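Local coordinates for protein amidohydrolase (Brucella melitensis biovar Abortus, PDB 4F0L) that probably acts as a metal-dependent hydrolase of the amidohydrolase family, perhaps a deaminase, and holds a ferric ion in its TIM-barrel domain, at residues G121-G126 / C424-R429; M159-L164 / K201-F206; G36-I41 / A393-L398. One frame throughout, in Å; residues are numbered along the deposited sequence.

Contact 1: residues G121-G126 / C424-R429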
loop_
_atom_site.group_PDB
_atom_site.type_symbol
_atom_site.label_atom_id
_atom_site.label_comp_id
_atom_site.label_asym_id
_atom_site.label_seq_id
_atom_site.Cartn_x
_atom_site.Cartn_y
_atom_site.Cartn_z
ATOM N N GLY B 121 -2.678 -0.843 -15.291
ATOM C CA GLY B 121 -3.103 0.378 -15.969
ATOM C C GLY B 121 -1.948 1.239 -16.476
ATOM O O GLY B 121 -2.149 2.417 -16.812
ATOM N N PHE B 122 -0.720 0.706 -16.466
ATOM C CA PHE B 122 0.399 1.412 -17.073
ATOM C C PHE B 122 0.464 1.008 -18.537
ATOM O O PHE B 122 0.501 -0.189 -18.838
ATOM C CB PHE B 122 1.730 1.018 -16.429
ATOM C CG PHE B 122 1.869 1.418 -15.000
ATOM C CD1 PHE B 122 2.236 2.703 -14.660
ATOM C CD2 PHE B 122 1.694 0.473 -13.975
ATOM C CE1 PHE B 122 2.440 3.049 -13.335
ATOM C CE2 PHE B 122 1.869 0.812 -12.664
ATOM C CZ PHE B 122 2.242 2.106 -12.336
ATOM N N THR B 123 0.529 1.987 -19.446
ATOM C CA THR B 123 0.479 1.749 -20.895
ATOM C C THR B 123 1.809 1.940 -21.633
ATOM O O THR B 123 1.920 1.640 -22.837
ATOM C CB THR B 123 -0.571 2.647 -21.543
ATOM O OG1 THR B 123 -0.387 4.019 -21.131
ATOM C CG2 THR B 123 -1.984 2.172 -21.125
ATOM N N ARG B 124 2.823 2.422 -20.918
ATOM C CA ARG B 124 4.176 2.615 -21.473
ATOM C C ARG B 124 5.158 2.398 -20.370
ATOM O O ARG B 124 4.857 2.713 -19.217
ATOM C CB ARG B 124 4.389 4.023 -22.081
ATOM C CG ARG B 124 5.787 4.284 -22.612
ATOM C CD ARG B 124 5.888 5.623 -23.332
ATOM N NE ARG B 124 5.128 5.611 -24.578
ATOM C CZ ARG B 124 5.630 5.369 -25.786
ATOM N NH1 ARG B 124 6.924 5.094 -25.956
ATOM N NH2 ARG B 124 4.825 5.404 -26.846
ATOM N N VAL B 125 6.320 1.868 -20.717
ATOM C CA VAL B 125 7.354 1.704 -19.741
ATOM C C VAL B 125 8.616 2.394 -20.184
ATOM O O VAL B 125 8.970 2.384 -21.364
ATOM C CB VAL B 125 7.625 0.207 -19.393
ATOM C CG1 VAL B 125 8.083 -0.588 -20.618
ATOM C CG2 VAL B 125 8.644 0.131 -18.231
ATOM N N GLY B 126 9.277 3.010 -19.211
ATOM C CA GLY B 126 10.613 3.579 -19.381
ATOM C C GLY B 126 11.619 2.646 -18.802
ATOM O O GLY B 126 11.800 2.600 -17.594
ATOM N N CYS B 424 -10.052 -2.296 -15.207
ATOM C CA CYS B 424 -10.880 -3.232 -15.965
ATOM C C CYS B 424 -10.226 -3.545 -17.333
ATOM O O CYS B 424 -9.504 -4.523 -17.472
ATOM C CB CYS B 424 -12.299 -2.698 -16.106
ATOM S SG CYS B 424 -13.463 -3.962 -16.666
ATOM N N ASP B 425 -10.422 -2.666 -18.320
ATOM C CA ASP B 425 -9.795 -2.823 -19.634
ATOM C C ASP B 425 -8.646 -1.851 -19.830
ATOM O O ASP B 425 -8.628 -0.756 -19.263
ATOM C CB ASP B 425 -10.839 -2.641 -20.743
ATOM C CG ASP B 425 -11.929 -3.700 -20.698
ATOM O OD1 ASP B 425 -11.819 -4.685 -19.948
ATOM O OD2 ASP B 425 -12.937 -3.564 -21.441
ATOM N N VAL B 426 -7.695 -2.237 -20.667
ATOM C CA VAL B 426 -6.573 -1.390 -20.959
ATOM C C VAL B 426 -6.244 -1.525 -22.440
ATOM O O VAL B 426 -6.117 -2.640 -22.939
ATOM C CB VAL B 426 -5.334 -1.793 -20.127
ATOM C CG1 VAL B 426 -4.164 -0.882 -20.471
ATOM C CG2 VAL B 426 -5.634 -1.821 -18.603
ATOM N N TRP B 427 -6.142 -0.386 -23.125
ATOM C CA TRP B 427 -5.772 -0.319 -24.519
ATOM C C TRP B 427 -4.449 0.348 -24.689
ATOM O O TRP B 427 -4.177 1.390 -24.065
ATOM C CB TRP B 427 -6.750 0.512 -25.265
ATOM C CG TRP B 427 -8.182 0.010 -25.341
ATOM C CD1 TRP B 427 -8.807 -0.608 -26.398
ATOM C CD2 TRP B 427 -9.205 0.112 -24.302
ATOM N NE1 TRP B 427 -10.119 -0.886 -26.110
ATOM C CE2 TRP B 427 -10.417 -0.470 -24.861
ATOM C CE3 TRP B 427 -9.227 0.599 -22.999
ATOM C CZ2 TRP B 427 -11.594 -0.558 -24.125
ATOM C CZ3 TRP B 427 -10.428 0.573 -22.303
ATOM C CH2 TRP B 427 -11.580 -0.012 -22.845
ATOM N N VAL B 428 -3.630 -0.203 -25.585
ATOM C CA VAL B 428 -2.391 0.440 -26.037
ATOM C C VAL B 428 -2.380 0.448 -27.579
ATOM O O VAL B 428 -2.544 -0.597 -28.219
ATOM C CB VAL B 428 -1.145 -0.279 -25.474
ATOM C CG1 VAL B 428 0.130 0.284 -26.101
ATOM C CG2 VAL B 428 -1.102 -0.151 -23.932
ATOM N N ARG B 429 -2.212 1.627 -28.157
ATOM C CA ARG B 429 -2.297 1.825 -29.605
ATOM C C ARG B 429 -3.580 1.225 -30.121
ATOM O O ARG B 429 -3.608 0.600 -31.181
ATOM C CB ARG B 429 -1.073 1.287 -30.363
ATOM C CG ARG B 429 0.255 1.869 -29.864
ATOM C CD ARG B 429 1.430 1.528 -30.778
ATOM N NE ARG B 429 1.613 0.100 -30.899
ATOM C CZ ARG B 429 2.199 -0.664 -29.981
ATOM N NH1 ARG B 429 2.709 -0.132 -28.856
ATOM N NH2 ARG B 429 2.294 -1.985 -30.179
#
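The CG2 methyl of Thr123 packs against both valines, Val426 and Val428, that strand 424-428 turns toward it. Thr123 CG2 comes within 3.8 Å of Val426 CG1 and within 3.7 Å of Val428 CG2, so this one carbon meets a methyl branch from each valine. It also lies against the backbone between them, with Thr123 CG2 3.8 Å from Trp427 O. Val428 CG2 reaches further over the threonine: it is 3.7 Å from Thr123 CB and likewise 3.7 Å from the carbonyl oxygen Thr123 O. The Thr123 and Val428 side chains run past one another in opposite directions. With chi1 at 50°, Thr123 holds CG2 anti to its own carbonyl carbon and presents the methyl, rather than OG1, to the valines. At the start of the same segment the fit is looser, Gly121 CA standing 4.3 Å from Val426 CG2. No hydrogen bond joins the two segments; the contact is made by van der Waals packing.

Backbone bonds hold Thr123 in place on both flanks, to Met61 of strand 56-66 and to Gly160 at the start of strand 160-167. Gly121 closes helix 103-119 in a Schellman motif, and its positive phi of 98° suits glycine. On the opposing strand, Cys424 and Asp425 form a classic beta bulge against Ser397, and Asp425 is fixed by Lys432, Gln54 and the backbone N of Gly436.

Strand 122-129 is a parallel strand of the barrel domain and 422-428 lies in the antiparallel part of the same mixed sheet; inclined at 36°, the short segments pack across two intervening strands, 56-66 and 395-399. Val428 also touches Leu118 of helix 103-119 and Val426 touches Val434 of strand 431-435, while Trp427 points away and meets the ring of Phe395.

Contact 2: residues M159-L164 / K201-F206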
loop_
_atom_site.group_PDB
_atom_site.type_symbol
_atom_site.label_atom_id
_atom_site.label_comp_id
_atom_site.label_asym_id
_atom_site.label_seq_id
_atom_site.Cartn_x
_atom_site.Cartn_y
_atom_site.Cartn_z
ATOM N N MET B 159 3.050 -3.588 -24.823
ATOM C CA MET B 159 3.383 -2.469 -23.938
ATOM C C MET B 159 4.187 -1.406 -24.709
ATOM O O MET B 159 5.077 -1.754 -25.497
ATOM C CB MET B 159 4.233 -2.994 -22.775
ATOM C CG MET B 159 4.908 -1.921 -21.942
ATOM S SD MET B 159 3.704 -0.903 -21.065
ATOM C CE MET B 159 3.638 -1.852 -19.543
ATOM N N GLY B 160 3.854 -0.121 -24.504
ATOM C CA GLY B 160 4.610 0.978 -25.145
ATOM C C GLY B 160 5.988 1.014 -24.520
ATOM O O GLY B 160 6.125 0.691 -23.360
ATOM N N LEU B 161 7.007 1.374 -25.288
ATOM C CA LEU B 161 8.398 1.331 -24.795
ATOM C C LEU B 161 9.155 2.627 -25.091
ATOM O O LEU B 161 9.302 3.029 -26.242
ATOM C CB LEU B 161 9.148 0.155 -25.447
ATOM C CG LEU B 161 10.634 -0.035 -25.069
ATOM C CD1 LEU B 161 10.827 -0.227 -23.566
ATOM C CD2 LEU B 161 11.201 -1.235 -25.846
ATOM N N THR B 162 9.610 3.271 -24.039
ATOM C CA THR B 162 10.697 4.196 -24.124
ATOM C C THR B 162 11.916 3.511 -23.544
ATOM O O THR B 162 12.039 3.326 -22.330
ATOM C CB THR B 162 10.380 5.506 -23.393
ATOM O OG1 THR B 162 9.269 6.135 -24.035
ATOM C CG2 THR B 162 11.574 6.420 -23.387
ATOM N N LEU B 163 12.828 3.135 -24.412
ATOM C CA LEU B 163 13.991 2.359 -24.025
ATOM C C LEU B 163 15.137 3.304 -23.737
ATOM O O LEU B 163 15.439 4.183 -24.545
ATOM C CB LEU B 163 14.370 1.381 -25.131
ATOM C CG LEU B 163 15.608 0.506 -24.961
ATOM C CD1 LEU B 163 15.383 -0.527 -23.852
ATOM C CD2 LEU B 163 15.891 -0.163 -26.303
ATOM N N LEU B 164 15.751 3.131 -22.564
ATOM C CA LEU B 164 16.767 4.054 -22.067
ATOM C C LEU B 164 18.035 3.252 -21.668
ATOM O O LEU B 164 18.254 2.944 -20.488
ATOM C CB LEU B 164 16.200 4.814 -20.864
ATOM C CG LEU B 164 14.928 5.639 -21.133
ATOM C CD1 LEU B 164 14.270 6.016 -19.807
ATOM C CD2 LEU B 164 15.170 6.877 -21.997
ATOM N N LYS B 201 18.168 0.107 -34.599
ATOM C CA LYS B 201 17.778 -0.841 -35.626
ATOM C C LYS B 201 16.695 -1.769 -35.129
ATOM O O LYS B 201 15.714 -1.988 -35.801
ATOM C CB LYS B 201 18.972 -1.667 -36.106
ATOM C CG LYS B 201 19.946 -0.863 -36.923
ATOM C CD LYS B 201 21.252 -1.628 -37.154
ATOM C CE LYS B 201 22.220 -0.796 -37.974
ATOM N NZ LYS B 201 23.644 -1.114 -37.696
ATOM N N THR B 202 16.866 -2.309 -33.937
ATOM C CA THR B 202 15.853 -3.172 -33.347
ATOM C C THR B 202 14.487 -2.506 -33.206
ATOM O O THR B 202 13.462 -3.154 -33.416
ATOM C CB THR B 202 16.329 -3.657 -31.978
ATOM O OG1 THR B 202 17.431 -4.547 -32.186
ATOM C CG2 THR B 202 15.242 -4.362 -31.234
ATOM N N LEU B 203 14.468 -1.228 -32.830
ATOM C CA LEU B 203 13.211 -0.513 -32.623
ATOM C C LEU B 203 12.531 -0.026 -33.916
ATOM O O LEU B 203 11.438 0.506 -33.877
ATOM C CB LEU B 203 13.433 0.648 -31.672
ATOM C CG LEU B 203 13.724 0.224 -30.225
ATOM C CD1 LEU B 203 13.978 1.460 -29.365
ATOM C CD2 LEU B 203 12.604 -0.594 -29.621
ATOM N N GLU B 204 13.167 -0.228 -35.063
ATOM C CA GLU B 204 12.516 0.075 -36.334
ATOM C C GLU B 204 11.276 -0.772 -36.447
ATOM O O GLU B 204 11.323 -1.966 -36.240
ATOM C CB GLU B 204 13.449 -0.209 -37.522
ATOM C CG GLU B 204 14.423 0.929 -37.750
ATOM C CD GLU B 204 15.458 0.633 -38.816
ATOM O OE1 GLU B 204 15.385 -0.429 -39.467
ATOM O OE2 GLU B 204 16.341 1.487 -39.003
ATOM N N GLY B 205 10.160 -0.159 -36.770
ATOM C CA GLY B 205 8.910 -0.902 -36.794
ATOM C C GLY B 205 8.271 -1.148 -35.433
ATOM O O GLY B 205 7.182 -1.702 -35.368
ATOM N N PHE B 206 8.916 -0.762 -34.342
ATOM C CA PHE B 206 8.255 -0.800 -33.030
ATOM C C PHE B 206 7.434 0.491 -32.945
ATOM O O PHE B 206 7.967 1.543 -32.575
ATOM C CB PHE B 206 9.270 -0.874 -31.880
ATOM C CG PHE B 206 8.656 -1.252 -30.534
ATOM C CD1 PHE B 206 7.553 -0.578 -30.032
ATOM C CD2 PHE B 206 9.163 -2.302 -29.792
ATOM C CE1 PHE B 206 6.989 -0.921 -28.812
ATOM C CE2 PHE B 206 8.627 -2.637 -28.543
ATOM C CZ PHE B 206 7.530 -1.960 -28.062
#
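The ring of Phe206 turns its edge to the carbonyl oxygen of Met159, which lies in the ring plane 3.6 Å from Phe206 CZ. Leu161 approaches the same end of the ring obliquely, with its CB 3.7 Å from Phe206 CZ, while Leu161 CD2, on the same side of the ring plane, lies 4.0 Å from Phe206 CE2. The leucine and phenylalanine side chains cross nearly at right angles. In Phe206 a chi1 of -166°, with CG anti to the backbone N, carries the ring out from the turn to the beginning of the strand.

Leu203 continues the apolar surface further along the strand with both of its terminal methyls: CD2 is 4.1 Å from Leu161 CD2, and CD1 is 4.0 Å from Leu163 CD2. Leu161 and Leu163, two residues apart, face the helix together. Their opposite numbers Leu203 and Phe206 are brought to the same side by a type II beta turn, closed by the 2.9 Å hydrogen bond from Phe206 N to Leu203 O. Gly205 supplies the positive phi (79°) that this turn needs.

Ala154 and Thr155 of helix 145-157, which comes before strand 160-167, also touch Phe206, and Leu211 of strand 210-215 touches both Leu203 and Leu163. Strands 160-167 and 210-215 are parallel neighbours, and helix 189-203 lies in the connection between them. The contact therefore packs the C-terminal end of that helix onto its own preceding strand, within a beta-alpha-beta crossover of the TIM barrel.

Contact 3: residues G36-I41 / A393-L398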
loop_
_atom_site.group_PDB
_atom_site.type_symbol
_atom_site.label_atom_id
_atom_site.label_comp_id
_atom_site.label_asym_id
_atom_site.label_seq_id
_atom_site.Cartn_x
_atom_site.Cartn_y
_atom_site.Cartn_z
ATOM N N GLY B 36 -4.650 3.005 -34.459
ATOM C CA GLY B 36 -4.051 3.070 -33.117
ATOM C C GLY B 36 -3.910 4.463 -32.495
ATOM O O GLY B 36 -3.209 4.632 -31.493
ATOM N N VAL B 37 -4.537 5.464 -33.122
ATOM C CA VAL B 37 -4.473 6.838 -32.688
ATOM C C VAL B 37 -5.897 7.293 -32.369
ATOM O O VAL B 37 -6.856 6.810 -32.974
ATOM C CB VAL B 37 -3.798 7.722 -33.816
ATOM C CG1 VAL B 37 -3.841 9.215 -33.510
ATOM C CG2 VAL B 37 -2.344 7.293 -34.059
ATOM N N ILE B 38 -6.033 8.248 -31.467
ATOM C CA ILE B 38 -7.339 8.847 -31.143
ATOM C C ILE B 38 -7.672 9.839 -32.243
ATOM O O ILE B 38 -7.004 10.857 -32.414
ATOM C CB ILE B 38 -7.341 9.524 -29.755
ATOM C CG1 ILE B 38 -7.145 8.471 -28.687
ATOM C CG2 ILE B 38 -8.657 10.236 -29.447
ATOM C CD1 ILE B 38 -6.844 9.066 -27.300
ATOM N N CYS B 39 -8.710 9.529 -33.011
ATOM C CA CYS B 39 -9.027 10.373 -34.154
ATOM C C CYS B 39 -10.065 11.430 -33.784
ATOM O O CYS B 39 -10.159 12.467 -34.460
ATOM C CB CYS B 39 -9.471 9.517 -35.351
ATOM S SG CYS B 39 -10.961 8.546 -35.049
ATOM N N SER B 40 -10.856 11.174 -32.746
ATOM C CA SER B 40 -11.920 12.099 -32.333
ATOM C C SER B 40 -12.304 11.896 -30.875
ATOM O O SER B 40 -12.196 10.801 -30.339
ATOM C CB SER B 40 -13.161 11.928 -33.234
ATOM O OG SER B 40 -13.690 10.627 -33.096
ATOM N N ILE B 41 -12.701 12.985 -30.225
ATOM C CA ILE B 41 -13.293 12.959 -28.902
ATOM C C ILE B 41 -14.489 13.906 -28.943
ATOM O O ILE B 41 -14.327 15.077 -29.269
ATOM C CB ILE B 41 -12.332 13.426 -27.798
ATOM C CG1 ILE B 41 -11.110 12.500 -27.689
ATOM C CG2 ILE B 41 -13.041 13.436 -26.445
ATOM C CD1 ILE B 41 -10.016 13.122 -26.816
ATOM N N ALA B 393 -3.812 5.832 -28.935
ATOM C CA ALA B 393 -5.029 5.360 -28.255
ATOM C C ALA B 393 -4.650 4.458 -27.077
ATOM O O ALA B 393 -4.807 3.246 -27.129
ATOM C CB ALA B 393 -6.013 4.680 -29.236
ATOM N N ASP B 394 -4.173 5.101 -26.018
ATOM C CA ASP B 394 -3.702 4.459 -24.801
ATOM C C ASP B 394 -4.584 4.927 -23.633
ATOM O O ASP B 394 -4.521 6.093 -23.220
ATOM C CB ASP B 394 -2.251 4.867 -24.490
ATOM C CG ASP B 394 -1.259 4.510 -25.583
ATOM O OD1 ASP B 394 -1.621 3.968 -26.650
ATOM O OD2 ASP B 394 -0.063 4.788 -25.374
ATOM N N PHE B 395 -5.391 4.034 -23.071
ATOM C CA PHE B 395 -6.249 4.440 -21.987
ATOM C C PHE B 395 -6.765 3.224 -21.248
ATOM O O PHE B 395 -6.472 2.070 -21.645
ATOM C CB PHE B 395 -7.379 5.374 -22.475
ATOM C CG PHE B 395 -8.064 4.906 -23.714
ATOM C CD1 PHE B 395 -8.987 3.890 -23.661
ATOM C CD2 PHE B 395 -7.746 5.461 -24.954
ATOM C CE1 PHE B 395 -9.619 3.450 -24.812
ATOM C CE2 PHE B 395 -8.383 5.026 -26.088
ATOM C CZ PHE B 395 -9.313 4.019 -26.024
ATOM N N VAL B 396 -7.462 3.496 -20.138
ATOM C CA VAL B 396 -7.805 2.508 -19.115
ATOM C C VAL B 396 -9.275 2.702 -18.668
ATOM O O VAL B 396 -9.715 3.845 -18.464
ATOM C CB VAL B 396 -6.872 2.675 -17.876
ATOM C CG1 VAL B 396 -7.210 1.706 -16.738
ATOM C CG2 VAL B 396 -5.384 2.539 -18.263
ATOM N N SER B 397 -10.052 1.600 -18.546
ATOM C CA SER B 397 -11.362 1.707 -17.909
ATOM C C SER B 397 -11.288 1.126 -16.497
ATOM O O SER B 397 -10.528 0.191 -16.235
ATOM C CB SER B 397 -12.456 1.053 -18.714
ATOM O OG SER B 397 -12.347 -0.364 -18.688
ATOM N N LEU B 398 -12.050 1.727 -15.588
ATOM C CA LEU B 398 -12.029 1.337 -14.216
ATOM C C LEU B 398 -13.300 0.576 -13.867
ATOM O O LEU B 398 -14.391 0.977 -14.276
ATOM C CB LEU B 398 -11.871 2.565 -13.310
ATOM C CG LEU B 398 -10.551 3.333 -13.467
ATOM C CD1 LEU B 398 -10.612 4.623 -12.676
ATOM C CD2 LEU B 398 -9.311 2.525 -13.034
#
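Gly36 and Ala393 join the two segments by a backbone hydrogen bond, Ala393 N to Gly36 O, 2.9 Å long and nearly straight at 172°. The donor stands above the carbonyl plane, 37° out of it. Gly36 belongs to the tight turn of a beta hairpin, between strands 29-34 and 37-42, in the small sheet of the N-terminal domain. The contact thus ties this hairpin to the chain just ahead of strand 395-399, which belongs to the large sheet that also holds the first barrel strands. Ile38 adds backbone bonds to Gly390 and Ala391, and Ala393 is bonded in turn to Gly430.

Beside the hydrogen bond, Ala393 CB sits 3.6 Å from Gly36 O. Ile38 CG1 lies against the alanine, 3.8 Å from Ala393 CA and 4.0 Å from Ala393 CB. Ile33 of the partner strand touches both Ala393 and Phe395, widening this apolar patch.

The first torsion of Ile38 (-65°) places CG1 anti to the carbonyl carbon, and the extended chain beyond it carries CD1 obliquely toward the Phe395 ring, where Ile38 CD1 ends 4.4 Å from Phe395 CD2.

Contacts 1 and 2 meet through neighbouring parallel strands: Val125 N lies 2.9 Å from Gly160 O and Val125 O 2.9 Å from Thr162 N, both probable hydrogen bonds. Contact 1 joins contact 3 across strands 422-428 and 395-399, where Cys424 N is 2.7 Å from Ser397 O. The centres of contacts 1 and 3 are about 10 Å apart; contacts 2 and 3 do not touch, their nearest atoms about 6 Å apart. Together they run from N-terminal hairpin to barrel wall. Contact 2 stays outside the iron site (His65, His67, His241, Asp329), its Leu163 side chain about 14 Å from the ferric ion and about 10 Å from the His67 side chain; contacts 1 and 3 lie away from it.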